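Local coordinates for ribonuclease J (Methanolobus psychrophilus R15, PDB 5HAB), which probably degrades RNA as an archaeal exoribonuclease of the metallo-beta-lactamase fold with a beta-CASP domain, at residues V46-I51 with I161-I167; A83-D87 with A112-L116; A122-P128 with N148-K154; V192-D196 with P430-T434; K198-T204 with K237-L242. The protein carries 1 engineered substitution. All blocks are in the same frame, centred on the assembly; numbering follows the deposited sequence.

Contact 1 (V46-I51 with I161-I167)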
# COMPACT_ATOMS: atom_id res chain seq x y z
N VAL B 46 -37.42 -23.13 -4.06
CA VAL B 46 -37.88 -24.32 -3.36
C VAL B 46 -38.80 -25.08 -4.30
O VAL B 46 -39.93 -24.65 -4.58
CB VAL B 46 -38.57 -23.97 -2.04
CG1 VAL B 46 -38.74 -25.23 -1.20
CG2 VAL B 46 -37.76 -22.93 -1.29
N ASN B 47 -38.29 -26.19 -4.83
CA ASN B 47 -38.97 -26.98 -5.85
C ASN B 47 -39.26 -26.14 -7.09
O ASN B 47 -38.40 -26.03 -7.97
CB ASN B 47 -40.24 -27.59 -5.26
CG ASN B 47 -39.94 -28.56 -4.12
OD1 ASN B 47 -38.94 -29.27 -4.15
ND2 ASN B 47 -40.78 -28.56 -3.10
N GLU B 48 -40.44 -25.55 -7.18
CA GLU B 48 -40.77 -24.73 -8.35
C GLU B 48 -41.27 -23.34 -7.96
O GLU B 48 -41.75 -22.59 -8.81
CB GLU B 48 -41.79 -25.42 -9.25
CG GLU B 48 -41.35 -26.79 -9.76
CD GLU B 48 -42.21 -27.30 -10.90
OE1 GLU B 48 -41.68 -28.02 -11.77
OE2 GLU B 48 -43.42 -26.98 -10.93
N ASP B 49 -41.15 -23.00 -6.68
CA ASP B 49 -41.48 -21.65 -6.23
C ASP B 49 -40.21 -20.88 -5.92
O ASP B 49 -39.27 -21.45 -5.37
CB ASP B 49 -42.40 -21.71 -5.01
CG ASP B 49 -43.80 -22.18 -5.36
OD1 ASP B 49 -44.32 -21.76 -6.41
OD2 ASP B 49 -44.35 -23.00 -4.59
N ILE B 50 -40.15 -19.60 -6.28
CA ILE B 50 -38.93 -18.82 -6.12
C ILE B 50 -39.13 -17.60 -5.22
O ILE B 50 -40.08 -16.84 -5.40
CB ILE B 50 -38.38 -18.38 -7.49
CG1 ILE B 50 -38.11 -19.60 -8.37
CG2 ILE B 50 -37.10 -17.56 -7.32
CD1 ILE B 50 -37.65 -19.25 -9.77
N ILE B 51 -38.24 -17.43 -4.25
CA ILE B 51 -38.17 -16.22 -3.44
C ILE B 51 -36.94 -15.41 -3.87
O ILE B 51 -35.82 -15.86 -3.69
CB ILE B 51 -38.10 -16.55 -1.94
CG1 ILE B 51 -39.22 -17.53 -1.56
CG2 ILE B 51 -38.16 -15.28 -1.09
CD1 ILE B 51 -40.59 -16.92 -1.59
N ILE B 161 -46.20 -18.25 2.51
CA ILE B 161 -46.23 -17.91 1.09
C ILE B 161 -46.84 -19.08 0.33
O ILE B 161 -47.50 -18.90 -0.69
CB ILE B 161 -44.80 -17.55 0.57
CG1 ILE B 161 -44.42 -16.13 0.97
CG2 ILE B 161 -44.72 -17.65 -0.94
CD1 ILE B 161 -44.01 -15.98 2.41
N THR B 162 -46.63 -20.28 0.85
CA THR B 162 -46.98 -21.50 0.16
C THR B 162 -47.22 -22.57 1.23
O THR B 162 -46.81 -22.39 2.37
CB THR B 162 -45.84 -21.90 -0.84
OG1 THR B 162 -45.88 -21.02 -1.97
CG2 THR B 162 -45.95 -23.33 -1.33
N LYS B 163 -47.91 -23.65 0.88
CA LYS B 163 -48.10 -24.79 1.77
C LYS B 163 -46.75 -25.32 2.26
O LYS B 163 -46.67 -25.95 3.31
CB LYS B 163 -48.86 -25.91 1.05
CG LYS B 163 -50.20 -25.49 0.46
CD LYS B 163 -50.89 -26.66 -0.23
CE LYS B 163 -52.38 -26.40 -0.46
NZ LYS B 163 -52.62 -25.42 -1.55
N ASP B 164 -45.70 -25.03 1.50
CA ASP B 164 -44.38 -25.60 1.73
C ASP B 164 -43.32 -24.55 2.07
O ASP B 164 -42.19 -24.89 2.42
CB ASP B 164 -43.92 -26.38 0.49
CG ASP B 164 -44.60 -27.73 0.38
OD1 ASP B 164 -45.14 -28.22 1.40
OD2 ASP B 164 -44.60 -28.31 -0.73
N ILE B 165 -43.67 -23.27 1.97
CA ILE B 165 -42.70 -22.20 2.11
C ILE B 165 -43.18 -21.15 3.10
O ILE B 165 -44.26 -20.57 2.91
CB ILE B 165 -42.40 -21.54 0.75
CG1 ILE B 165 -41.78 -22.55 -0.22
CG2 ILE B 165 -41.51 -20.32 0.93
CD1 ILE B 165 -41.55 -21.99 -1.59
N THR B 166 -42.40 -20.89 4.15
CA THR B 166 -42.70 -19.73 5.00
C THR B 166 -41.47 -18.84 5.13
O THR B 166 -40.34 -19.31 5.06
CB THR B 166 -43.17 -20.13 6.42
OG1 THR B 166 -42.08 -20.74 7.13
CG2 THR B 166 -44.34 -21.10 6.36
N ILE B 167 -41.69 -17.54 5.33
CA ILE B 167 -40.59 -16.60 5.46
C ILE B 167 -40.56 -15.98 6.85
O ILE B 167 -41.53 -15.35 7.29
CB ILE B 167 -40.69 -15.51 4.38
CG1 ILE B 167 -40.40 -16.10 3.00
CG2 ILE B 167 -39.76 -14.35 4.69
CD1 ILE B 167 -40.60 -15.11 1.87
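The backbones of 46-51 and 161-167 stay well apart, at best 7.6 Å between Val-46 CA and Ile-165 CA, so side chains alone carry the contact and no hydrogen bond crosses it. Each segment makes a turn of its own. Val-46 and Asp-49 bond to each other through both N and O, closing the hairpin. On the other side Ile-161 N and Thr-162 N both bond Ile-165 O, a classic beta bulge.

Ile-165 carries the centre of the contact. Its CG1 is anti to the carbonyl carbon (chi1 -62°) and the chain runs straight on, which sends CD1 against the side of the hairpin, between Val-46 and Asp-49. There CD1 lies 3.6 Å from Val-46 CB and 3.5 Å from Asp-49 CB. Val-46 meets it tip to tip. Ile-51 and Ile-167 also meet end on, with Ile-51 CG2 3.8 Å from Ile-167 CD1. Ile-51 CD1 turns to Ile-161 CG2 at 4.2 Å. Beside Ile-165, Asp-49 OD2 comes within 3.6 Å of Thr-162 OG1 without a bond. Asp-49 OD1 instead makes a salt bridge to Arg-98.

The contact thus joins the facing sheets of the metallo-beta-lactamase sandwich at one end. Strand 179-186 packs on Val-46, Ile-51 and Ile-167, while strand 96-102 borders Ile-51, Ile-161 and Ile-167.

Contact 2 (A83-D87 with A112-L116)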
# COMPACT_ATOMS: atom_id res chain seq x y z
N ALA B 83 -23.82 -1.98 -12.71
CA ALA B 83 -25.08 -1.21 -12.53
C ALA B 83 -26.21 -2.00 -11.86
O ALA B 83 -26.44 -1.83 -10.67
CB ALA B 83 -25.55 -0.58 -13.82
N ILE B 84 -26.95 -2.82 -12.60
CA ILE B 84 -28.00 -3.61 -11.93
C ILE B 84 -27.88 -5.09 -12.29
O ILE B 84 -27.28 -5.43 -13.31
CB ILE B 84 -29.43 -3.08 -12.26
CG1 ILE B 84 -29.79 -3.33 -13.72
CG2 ILE B 84 -29.55 -1.61 -11.88
CD1 ILE B 84 -31.24 -2.98 -14.04
N PRO B 85 -28.46 -5.97 -11.46
CA PRO B 85 -28.25 -7.40 -11.69
C PRO B 85 -28.89 -7.89 -12.98
O PRO B 85 -29.97 -7.45 -13.35
CB PRO B 85 -28.91 -8.06 -10.47
CG PRO B 85 -29.69 -7.00 -9.81
CD PRO B 85 -29.09 -5.71 -10.15
N ASP B 86 -28.19 -8.80 -13.66
CA ASP B 86 -28.67 -9.40 -14.89
C ASP B 86 -29.65 -10.52 -14.56
O ASP B 86 -29.27 -11.68 -14.47
CB ASP B 86 -27.51 -9.94 -15.70
CG ASP B 86 -27.92 -10.43 -17.07
OD1 ASP B 86 -29.13 -10.43 -17.38
OD2 ASP B 86 -27.03 -10.80 -17.85
N ASP B 87 -30.92 -10.17 -14.42
CA ASP B 87 -31.93 -11.14 -14.02
C ASP B 87 -32.59 -11.85 -15.20
O ASP B 87 -33.54 -12.60 -15.02
CB ASP B 87 -32.99 -10.47 -13.15
CG ASP B 87 -33.86 -9.51 -13.93
OD1 ASP B 87 -33.43 -9.03 -15.00
OD2 ASP B 87 -34.99 -9.24 -13.46
N ALA B 112 -32.32 -1.28 -7.38
CA ALA B 112 -32.79 -1.76 -8.68
C ALA B 112 -34.25 -2.21 -8.64
O ALA B 112 -34.77 -2.67 -9.65
CB ALA B 112 -31.90 -2.88 -9.18
N ILE B 113 -34.89 -2.12 -7.47
CA ILE B 113 -36.31 -2.45 -7.35
C ILE B 113 -37.17 -1.78 -8.44
O ILE B 113 -37.89 -2.49 -9.15
CB ILE B 113 -36.85 -2.09 -5.94
CG1 ILE B 113 -36.36 -3.11 -4.90
CG2 ILE B 113 -38.37 -2.03 -5.94
CD1 ILE B 113 -36.98 -4.48 -5.05
N PRO B 114 -37.06 -0.44 -8.62
CA PRO B 114 -37.92 0.20 -9.62
C PRO B 114 -37.63 -0.20 -11.06
O PRO B 114 -38.37 0.20 -11.96
CB PRO B 114 -37.61 1.70 -9.44
CG PRO B 114 -36.97 1.81 -8.11
CD PRO B 114 -36.21 0.55 -7.94
N LYS B 115 -36.57 -0.96 -11.29
CA LYS B 115 -36.19 -1.30 -12.65
C LYS B 115 -36.50 -2.75 -13.02
O LYS B 115 -36.71 -3.06 -14.20
CB LYS B 115 -34.70 -1.01 -12.85
CG LYS B 115 -34.40 0.43 -13.27
CD LYS B 115 -35.44 0.93 -14.26
CE LYS B 115 -35.35 2.44 -14.44
NZ LYS B 115 -34.11 2.83 -15.16
N LEU B 116 -36.53 -3.63 -12.03
CA LEU B 116 -36.71 -5.06 -12.31
C LEU B 116 -37.92 -5.67 -11.60
O LEU B 116 -38.44 -6.70 -12.04
CB LEU B 116 -35.44 -5.83 -11.93
CG LEU B 116 -34.11 -5.45 -12.56
CD1 LEU B 116 -32.97 -6.19 -11.88
CD2 LEU B 116 -34.11 -5.73 -14.05
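Ala-112 O is gripped by two backbone donors, Lys-115 N at 3.0 Å and Leu-116 N at 3.1 Å, and these bonds wind 112-116 into a short helical turn. That turn sets Ala-112 CB and the Leu-116 side chain against the loop 83-87. Everything that crosses is apolar or van der Waals.

Leu-116 does most of the touching. Its two methyls part between neighbours: CD1 goes to Pro-85, 3.6 Å from the carbonyl O and 4.0 Å from ring atom CG. CD2 lies against the carboxylate of Asp-87, 3.5 Å from OD1. The Asp-87 group is turned in by chi1 of 70°, which places CG between its own backbone N and carbonyl carbon. Its OD2 is bonded to Tyr-120 OH. Ile-84 spans both ends of the turn, CG2 on Ala-112 CB at 3.8 Å and CD1 on Leu-116 CD2 at 4.0 Å.

Met-41 of strand 41-46 packs on Pro-85, Asp-87 and Leu-116, and helix 75-81 borders Ile-84. The contact belongs to the metallo-beta-lactamase fold: the loop leading into strand 96-102 covers the helical turn that soon follows what is probably the family's HxHxDH metal-binding motif, with one histidine engineered away.

Contact 3 (A122-P128 with N148-K154); sequences APIIATP and NNIVALK
Strands 124-126 and 150-152 are the two parallel strands of a beta-alpha-beta unit, with helix 128-138 as the crossover. They belong to the mixed sheet of the metallo-beta-lactamase fold, and 150-152 is one of its two edge strands within the chain. The short axes diverge by 22°.

Backbone hydrogen bonds come in the alternating parallel pattern. Ile-124 gives N to Asn-149 O and takes Val-151 N on its own O, both at 2.9 Å. Ala-126 repeats this two residues on, with its N on Val-151 O and its O receiving Leu-153 N at 2.7 Å. CA-H...O contacts lie between these bonds, such as Ile-150 CA to Ile-124 O at 3.2 Å.

One side chain extends the bonding beyond the strands. Chi1 of -53° sets Asn-148 CG opposite its own carbonyl carbon. From there ND2 donates to Ala-122 O at 2.6 Å and 176°, with the acceptor in the amide plane. ND2 also bonds Ala-117 O, and the two bonds fix the amide's rotation.

Apolar contacts divide by sheet face. Ile-124, Ile-150 and Ala-126 share one face, and helix 128-138 packs on the last two. Ile-125 and Val-151 share the other, where Ile-125 meets Ile-167 and Phe-169 of the second sheet. Leu-153 lies beside Ile-125, pointing the same way, with its CB 3.8 Å from Ile-125 CG2.

Past the strands, Lys-154 runs extended across the Pro-128 ring at about a right angle, and its CG touches Pro-128 CG at 3.8 Å.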
# COMPACT_ATOMS: atom_id res chain seq x y z
N ALA B 122 -45.27 -10.77 -8.15
CA ALA B 122 -45.00 -11.10 -6.76
C ALA B 122 -45.02 -9.84 -5.89
O ALA B 122 -44.67 -8.76 -6.36
CB ALA B 122 -43.66 -11.82 -6.63
N PRO B 123 -45.46 -9.98 -4.64
CA PRO B 123 -45.39 -8.88 -3.67
C PRO B 123 -43.97 -8.67 -3.16
O PRO B 123 -43.16 -9.61 -3.19
CB PRO B 123 -46.31 -9.34 -2.55
CG PRO B 123 -46.15 -10.82 -2.57
CD PRO B 123 -45.98 -11.21 -4.02
N ILE B 124 -43.67 -7.47 -2.68
CA ILE B 124 -42.38 -7.19 -2.05
C ILE B 124 -42.54 -7.26 -0.54
O ILE B 124 -43.39 -6.57 0.01
CB ILE B 124 -41.85 -5.83 -2.49
CG1 ILE B 124 -41.59 -5.82 -4.00
CG2 ILE B 124 -40.58 -5.48 -1.72
CD1 ILE B 124 -41.24 -4.46 -4.55
N ILE B 125 -41.74 -8.08 0.13
CA ILE B 125 -41.87 -8.23 1.57
C ILE B 125 -40.70 -7.56 2.25
O ILE B 125 -39.54 -7.78 1.88
CB ILE B 125 -41.97 -9.71 1.98
CG1 ILE B 125 -43.05 -10.42 1.17
CG2 ILE B 125 -42.23 -9.82 3.47
CD1 ILE B 125 -42.99 -11.93 1.28
N ALA B 126 -40.98 -6.72 3.25
CA ALA B 126 -39.92 -5.96 3.90
C ALA B 126 -40.34 -5.42 5.26
O ALA B 126 -41.51 -5.51 5.64
CB ALA B 126 -39.46 -4.82 3.00
N THR B 127 -39.38 -4.88 6.00
CA THR B 127 -39.67 -4.25 7.28
C THR B 127 -40.37 -2.91 7.06
O THR B 127 -40.21 -2.31 5.99
CB THR B 127 -38.38 -4.04 8.09
OG1 THR B 127 -37.48 -3.19 7.36
CG2 THR B 127 -37.71 -5.37 8.40
N PRO B 128 -41.12 -2.43 8.07
CA PRO B 128 -41.85 -1.16 7.99
C PRO B 128 -41.05 -0.01 7.40
O PRO B 128 -41.51 0.63 6.45
CB PRO B 128 -42.20 -0.88 9.45
CG PRO B 128 -42.41 -2.24 10.02
CD PRO B 128 -41.43 -3.16 9.31
N ASN B 148 -45.77 -3.46 -7.45
CA ASN B 148 -45.96 -4.65 -6.63
C ASN B 148 -46.55 -4.20 -5.30
O ASN B 148 -46.16 -3.16 -4.78
CB ASN B 148 -44.64 -5.40 -6.41
CG ASN B 148 -43.91 -5.70 -7.72
OD1 ASN B 148 -43.48 -4.79 -8.43
ND2 ASN B 148 -43.75 -6.98 -8.02
N ASN B 149 -47.48 -4.97 -4.73
CA ASN B 149 -47.95 -4.65 -3.39
C ASN B 149 -46.83 -4.94 -2.40
O ASN B 149 -46.03 -5.86 -2.60
CB ASN B 149 -49.23 -5.43 -3.02
CG ASN B 149 -49.04 -6.93 -3.07
OD1 ASN B 149 -48.62 -7.48 -4.09
ND2 ASN B 149 -49.34 -7.61 -1.97
N ILE B 150 -46.77 -4.16 -1.33
CA ILE B 150 -45.71 -4.35 -0.36
C ILE B 150 -46.28 -4.78 0.98
O ILE B 150 -47.16 -4.13 1.55
CB ILE B 150 -44.87 -3.08 -0.22
CG1 ILE B 150 -44.34 -2.65 -1.59
CG2 ILE B 150 -43.71 -3.33 0.72
CD1 ILE B 150 -43.72 -1.29 -1.59
N VAL B 151 -45.75 -5.88 1.47
CA VAL B 151 -46.16 -6.45 2.73
C VAL B 151 -45.11 -6.11 3.77
O VAL B 151 -43.91 -6.38 3.60
CB VAL B 151 -46.37 -7.96 2.61
CG1 VAL B 151 -46.93 -8.53 3.91
CG2 VAL B 151 -47.28 -8.27 1.43
N ALA B 152 -45.57 -5.50 4.85
CA ALA B 152 -44.71 -5.15 5.95
C ALA B 152 -44.58 -6.35 6.88
O ALA B 152 -45.57 -6.81 7.45
CB ALA B 152 -45.24 -3.94 6.70
N LEU B 153 -43.36 -6.84 7.01
CA LEU B 153 -43.09 -7.94 7.92
C LEU B 153 -42.02 -7.49 8.91
O LEU B 153 -40.96 -7.00 8.52
CB LEU B 153 -42.63 -9.18 7.15
CG LEU B 153 -42.55 -10.46 7.97
CD1 LEU B 153 -43.92 -10.82 8.51
CD2 LEU B 153 -41.97 -11.60 7.14
N LYS B 154 -42.33 -7.62 10.20
CA LYS B 154 -41.42 -7.15 11.24
C LYS B 154 -40.46 -8.25 11.65
O LYS B 154 -40.74 -9.44 11.48
CB LYS B 154 -42.20 -6.65 12.46
CG LYS B 154 -42.91 -5.32 12.26
CD LYS B 154 -43.66 -4.89 13.51
CE LYS B 154 -44.58 -3.72 13.24
NZ LYS B 154 -45.27 -3.24 14.47

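Contact 4 (V192-D196 with P430-T434)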
# COMPACT_ATOMS: atom_id res chain seq x y z
N VAL B 192 -31.03 -19.83 5.17
CA VAL B 192 -30.82 -18.56 5.84
C VAL B 192 -29.97 -17.64 4.98
O VAL B 192 -28.98 -18.05 4.38
CB VAL B 192 -30.18 -18.75 7.23
CG1 VAL B 192 -29.95 -17.42 7.90
CG2 VAL B 192 -31.08 -19.62 8.09
N TYR B 193 -30.41 -16.39 4.91
CA TYR B 193 -29.75 -15.34 4.17
C TYR B 193 -29.37 -14.24 5.15
O TYR B 193 -30.25 -13.64 5.81
CB TYR B 193 -30.67 -14.83 3.06
CG TYR B 193 -30.19 -13.67 2.21
CD1 TYR B 193 -30.28 -12.36 2.67
CD2 TYR B 193 -29.70 -13.88 0.93
CE1 TYR B 193 -29.88 -11.29 1.89
CE2 TYR B 193 -29.29 -12.82 0.13
CZ TYR B 193 -29.38 -11.53 0.62
OH TYR B 193 -28.99 -10.46 -0.15
N ALA B 194 -28.07 -13.99 5.26
CA ALA B 194 -27.53 -13.04 6.23
C ALA B 194 -26.49 -12.16 5.56
O ALA B 194 -25.29 -12.38 5.68
CB ALA B 194 -26.92 -13.78 7.40
N CYS B 195 -26.97 -11.13 4.86
CA CYS B 195 -26.10 -10.25 4.09
C CYS B 195 -26.33 -8.80 4.48
O CYS B 195 -27.45 -8.41 4.83
CB CYS B 195 -26.35 -10.46 2.60
SG CYS B 195 -26.08 -12.15 2.02
N ASP B 196 -25.27 -8.00 4.42
CA ASP B 196 -25.27 -6.63 4.94
C ASP B 196 -25.67 -6.61 6.41
O ASP B 196 -26.69 -6.04 6.79
CB ASP B 196 -26.21 -5.73 4.14
CG ASP B 196 -25.54 -5.13 2.93
OD1 ASP B 196 -24.42 -5.55 2.59
OD2 ASP B 196 -26.13 -4.22 2.32
N PRO B 430 -20.79 -17.88 0.10
CA PRO B 430 -20.47 -16.46 0.30
C PRO B 430 -21.06 -15.59 -0.79
O PRO B 430 -21.13 -16.00 -1.95
CB PRO B 430 -18.94 -16.44 0.28
CG PRO B 430 -18.55 -17.63 -0.53
CD PRO B 430 -19.60 -18.68 -0.22
N ALA B 431 -21.46 -14.38 -0.42
CA ALA B 431 -22.11 -13.45 -1.33
C ALA B 431 -21.67 -12.01 -1.01
O ALA B 431 -20.85 -11.81 -0.12
CB ALA B 431 -23.62 -13.58 -1.22
N HIS B 432 -22.24 -11.04 -1.72
CA HIS B 432 -21.97 -9.62 -1.47
C HIS B 432 -20.48 -9.29 -1.53
O HIS B 432 -19.93 -8.72 -0.58
CB HIS B 432 -22.51 -9.19 -0.09
CG HIS B 432 -23.98 -8.91 -0.07
ND1 HIS B 432 -24.90 -9.72 -0.70
CD2 HIS B 432 -24.69 -7.91 0.51
CE1 HIS B 432 -26.12 -9.23 -0.51
NE2 HIS B 432 -26.01 -8.14 0.23
N GLY B 433 -19.83 -9.63 -2.63
CA GLY B 433 -18.44 -9.26 -2.79
C GLY B 433 -17.78 -9.81 -4.03
O GLY B 433 -18.41 -10.48 -4.85
N THR B 434 -16.49 -9.51 -4.17
CA THR B 434 -15.69 -10.02 -5.27
C THR B 434 -15.29 -11.46 -4.99
O THR B 434 -15.53 -11.97 -3.89
CB THR B 434 -14.43 -9.18 -5.46
OG1 THR B 434 -13.68 -9.17 -4.23
CG2 THR B 434 -14.80 -7.73 -5.83
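Asp-196 and His-432 meet in the active-site region of the metallo-beta-lactamase fold, at the ends of strands 189-194 and 427-431 in one sheet. In relatives, an aspartate just after a strand of this sheet and the histidine of a Pro-X-His-Gly sequence like 430-433 serve as zinc ligands. Asp-196 and His-432 are probably the equivalent ligands. A phosphate of the bound RNA packs against Asp-196.

No hydrogen bond crosses between the segments. Three side chains touch the imidazole of His-432, one over a face and two at its edge. Cys-195 covers the face: its CB sits 3.4 Å from the ring centroid and 16° off the normal, a close CH-pi contact. Its SG follows over the same face at 4.1 Å from that centroid. Chi1 of -59° puts SG beside the Cys-195 backbone N and over the face of the Tyr-193 ring as well, so the sulfur lies against two rings.

Oxygens come to the edge of the imidazole. Tyr-193 OH is 3.1 Å from His-432 CE1, near the ring plane. Asp-196 OD1 is 3.2 Å from His-432 CD2, with the carboxylate turned 86° to the ring. Both approach carbon atoms of the ring and are plain contacts.

In this structure the polar ends bond neighbouring histidines. His-432 NE2 bonds His-109 NE2, and the two rings meet almost at right angles. Asp-196 OD2 bonds His-104 NE2. Tyr-193 OH makes a weak bond to Asp-54. Cys-195 SG also touches Ala-431 CB at 4.3 Å.

Contact 5 (K198-T204 with K237-L242)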
# COMPACT_ATOMS: atom_id res chain seq x y z
N LYS B 198 -24.14 -7.10 10.80
CA LYS B 198 -23.11 -6.88 11.78
C LYS B 198 -23.67 -7.28 13.13
O LYS B 198 -24.80 -6.92 13.48
CB LYS B 198 -22.68 -5.42 11.73
CG LYS B 198 -22.31 -4.80 13.05
CD LYS B 198 -22.12 -3.31 12.86
CE LYS B 198 -21.48 -2.68 14.08
NZ LYS B 198 -21.01 -1.31 13.79
N PHE B 199 -22.91 -8.06 13.89
CA PHE B 199 -23.26 -8.29 15.28
C PHE B 199 -22.93 -7.01 16.05
O PHE B 199 -21.82 -6.49 15.96
CB PHE B 199 -22.49 -9.48 15.85
CG PHE B 199 -22.91 -10.81 15.29
CD1 PHE B 199 -24.15 -10.96 14.69
CD2 PHE B 199 -22.06 -11.90 15.35
CE1 PHE B 199 -24.54 -12.18 14.17
CE2 PHE B 199 -22.45 -13.13 14.83
CZ PHE B 199 -23.69 -13.26 14.25
N ASP B 200 -23.90 -6.50 16.80
CA ASP B 200 -23.67 -5.32 17.63
C ASP B 200 -24.40 -5.50 18.95
O ASP B 200 -25.63 -5.46 19.01
CB ASP B 200 -24.14 -4.04 16.93
CG ASP B 200 -23.61 -2.78 17.60
OD1 ASP B 200 -23.29 -2.84 18.81
OD2 ASP B 200 -23.51 -1.73 16.93
N ARG B 201 -23.63 -5.69 20.01
CA ARG B 201 -24.16 -6.04 21.32
C ARG B 201 -24.53 -4.81 22.14
O ARG B 201 -25.17 -4.93 23.18
CB ARG B 201 -23.12 -6.88 22.05
CG ARG B 201 -22.87 -8.17 21.28
CD ARG B 201 -21.68 -8.96 21.81
NE ARG B 201 -21.50 -10.24 21.11
CZ ARG B 201 -20.95 -10.34 19.90
NH1 ARG B 201 -20.57 -9.24 19.27
NH2 ARG B 201 -20.81 -11.52 19.32
N THR B 202 -24.14 -3.64 21.64
CA THR B 202 -24.52 -2.38 22.25
C THR B 202 -24.95 -1.38 21.17
O THR B 202 -24.30 -0.35 20.99
CB THR B 202 -23.36 -1.77 23.09
OG1 THR B 202 -22.23 -1.51 22.25
CG2 THR B 202 -22.94 -2.72 24.21
N PRO B 203 -26.05 -1.68 20.46
CA PRO B 203 -26.51 -0.76 19.41
C PRO B 203 -27.01 0.55 20.00
O PRO B 203 -27.35 0.59 21.18
CB PRO B 203 -27.67 -1.53 18.75
CG PRO B 203 -27.63 -2.91 19.32
CD PRO B 203 -26.98 -2.80 20.65
N THR B 204 -27.04 1.60 19.20
CA THR B 204 -27.54 2.88 19.67
C THR B 204 -28.98 3.16 19.23
O THR B 204 -29.53 4.21 19.54
CB THR B 204 -26.64 4.05 19.21
OG1 THR B 204 -26.65 4.13 17.78
CG2 THR B 204 -25.21 3.86 19.70
N LYS B 237 -13.46 -8.73 15.50
CA LYS B 237 -14.90 -8.52 15.50
C LYS B 237 -15.20 -7.08 15.12
O LYS B 237 -14.39 -6.19 15.35
CB LYS B 237 -15.50 -8.84 16.87
CG LYS B 237 -15.16 -7.84 17.95
CD LYS B 237 -15.78 -8.23 19.28
CE LYS B 237 -17.30 -8.17 19.23
NZ LYS B 237 -17.90 -8.52 20.55
N THR B 238 -16.35 -6.86 14.48
CA THR B 238 -16.74 -5.50 14.11
C THR B 238 -16.95 -4.67 15.36
O THR B 238 -17.68 -5.07 16.26
CB THR B 238 -18.03 -5.46 13.27
OG1 THR B 238 -17.99 -6.45 12.24
CG2 THR B 238 -18.18 -4.10 12.63
N PRO B 239 -16.28 -3.52 15.44
CA PRO B 239 -16.52 -2.60 16.56
C PRO B 239 -17.97 -2.15 16.59
O PRO B 239 -18.59 -1.99 15.53
CB PRO B 239 -15.57 -1.43 16.28
CG PRO B 239 -15.12 -1.59 14.86
CD PRO B 239 -15.18 -3.06 14.57
N SER B 240 -18.52 -1.98 17.79
CA SER B 240 -19.91 -1.56 17.94
C SER B 240 -20.16 -0.16 17.39
O SER B 240 -19.24 0.64 17.25
CB SER B 240 -20.32 -1.61 19.41
OG SER B 240 -21.54 -0.92 19.61
N GLU B 241 -21.41 0.11 17.06
CA GLU B 241 -21.85 1.45 16.69
C GLU B 241 -21.60 2.43 17.84
O GLU B 241 -21.41 3.63 17.63
CB GLU B 241 -23.34 1.43 16.33
CG GLU B 241 -23.99 2.79 16.16
CD GLU B 241 -23.40 3.57 15.01
OE1 GLU B 241 -23.55 4.81 15.00
OE2 GLU B 241 -22.79 2.96 14.11
N LEU B 242 -21.58 1.89 19.05
CA LEU B 242 -21.31 2.68 20.24
C LEU B 242 -19.93 3.34 20.16
O LEU B 242 -19.74 4.45 20.65
CB LEU B 242 -21.41 1.81 21.49
CG LEU B 242 -21.18 2.52 22.82
CD1 LEU B 242 -22.12 3.71 22.96
CD2 LEU B 242 -21.40 1.56 23.96
O HOH W 1 -22.53 0.56 12.76
O HOH W 2 -24.60 6.37 17.04
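With chi1 of -166° at Asp-200 and 167° at Ser-240, both side chains swing away from their own backbone N, and carboxylate and hydroxyl meet at the N-cap of helix 241-253. Ser-240 OG donates to Asp-200 OD1 at 2.7 Å and accepts the capping bond from Leu-242 N. Thr-202 OG1 is also within hydrogen-bonding distance of this hydroxyl.

The Asp-200 carboxylate is held at both oxygens. OD1 also takes Thr-202 N, an Asx turn that braces the loop. OD2 receives Glu-241 N at 2.8 Å and 169°, so the acid sits at the N-terminus of the helix, where the helix dipole would probably favour its negative charge.

The extended Lys-198 chain passes obliquely over Thr-238, its CE 3.9 Å from CG2, and NZ bonds Pro-239 O at 3.1 Å in the carbonyl plane. NZ also bonds Ser-408 O. Next to Thr-238, Lys-237 NZ lies over one face of the Arg-201 guanidinium, 3.0 Å from NH1. This like-charged pair is probably eased by Asp-250 of the second subunit, which makes a salt bridge to Lys-237.

The contact ties a loop of the metallo-beta-lactamase part to the helix leading toward the beta-CASP sheet. Glu-241 OE1 makes a salt bridge to Arg-273. Two waters join in at Glu-241. One links Lys-198 NZ to OE2. The other links Thr-204 OG1 to Glu-241 OE1, to which it donates at 2.8 Å.

How the contacts relate
Contacts 2 and 4 are buried, while contacts 1, 3 and 5 reach the surface in part. Contact 3 bonds neighbouring strands within one sheet. Contact 1 instead packs that sheet against the second one, and the two touch where Ile-167 meets Ile-125. Contact 2 lies beside the first sheet and reaches contact 3 through Ile-113 and Ile-124. Contact 4 belongs to the second sheet, where 189-194 and 427-431 end near the RNA. The chemistry follows place: mainly apolar in contacts 1 and 2, backbone bonds in contact 3, ring contacts in contact 4. Contact 5, nested inside the chain loop of contact 4, is polar and bridged by water, and it alone meets another subunit.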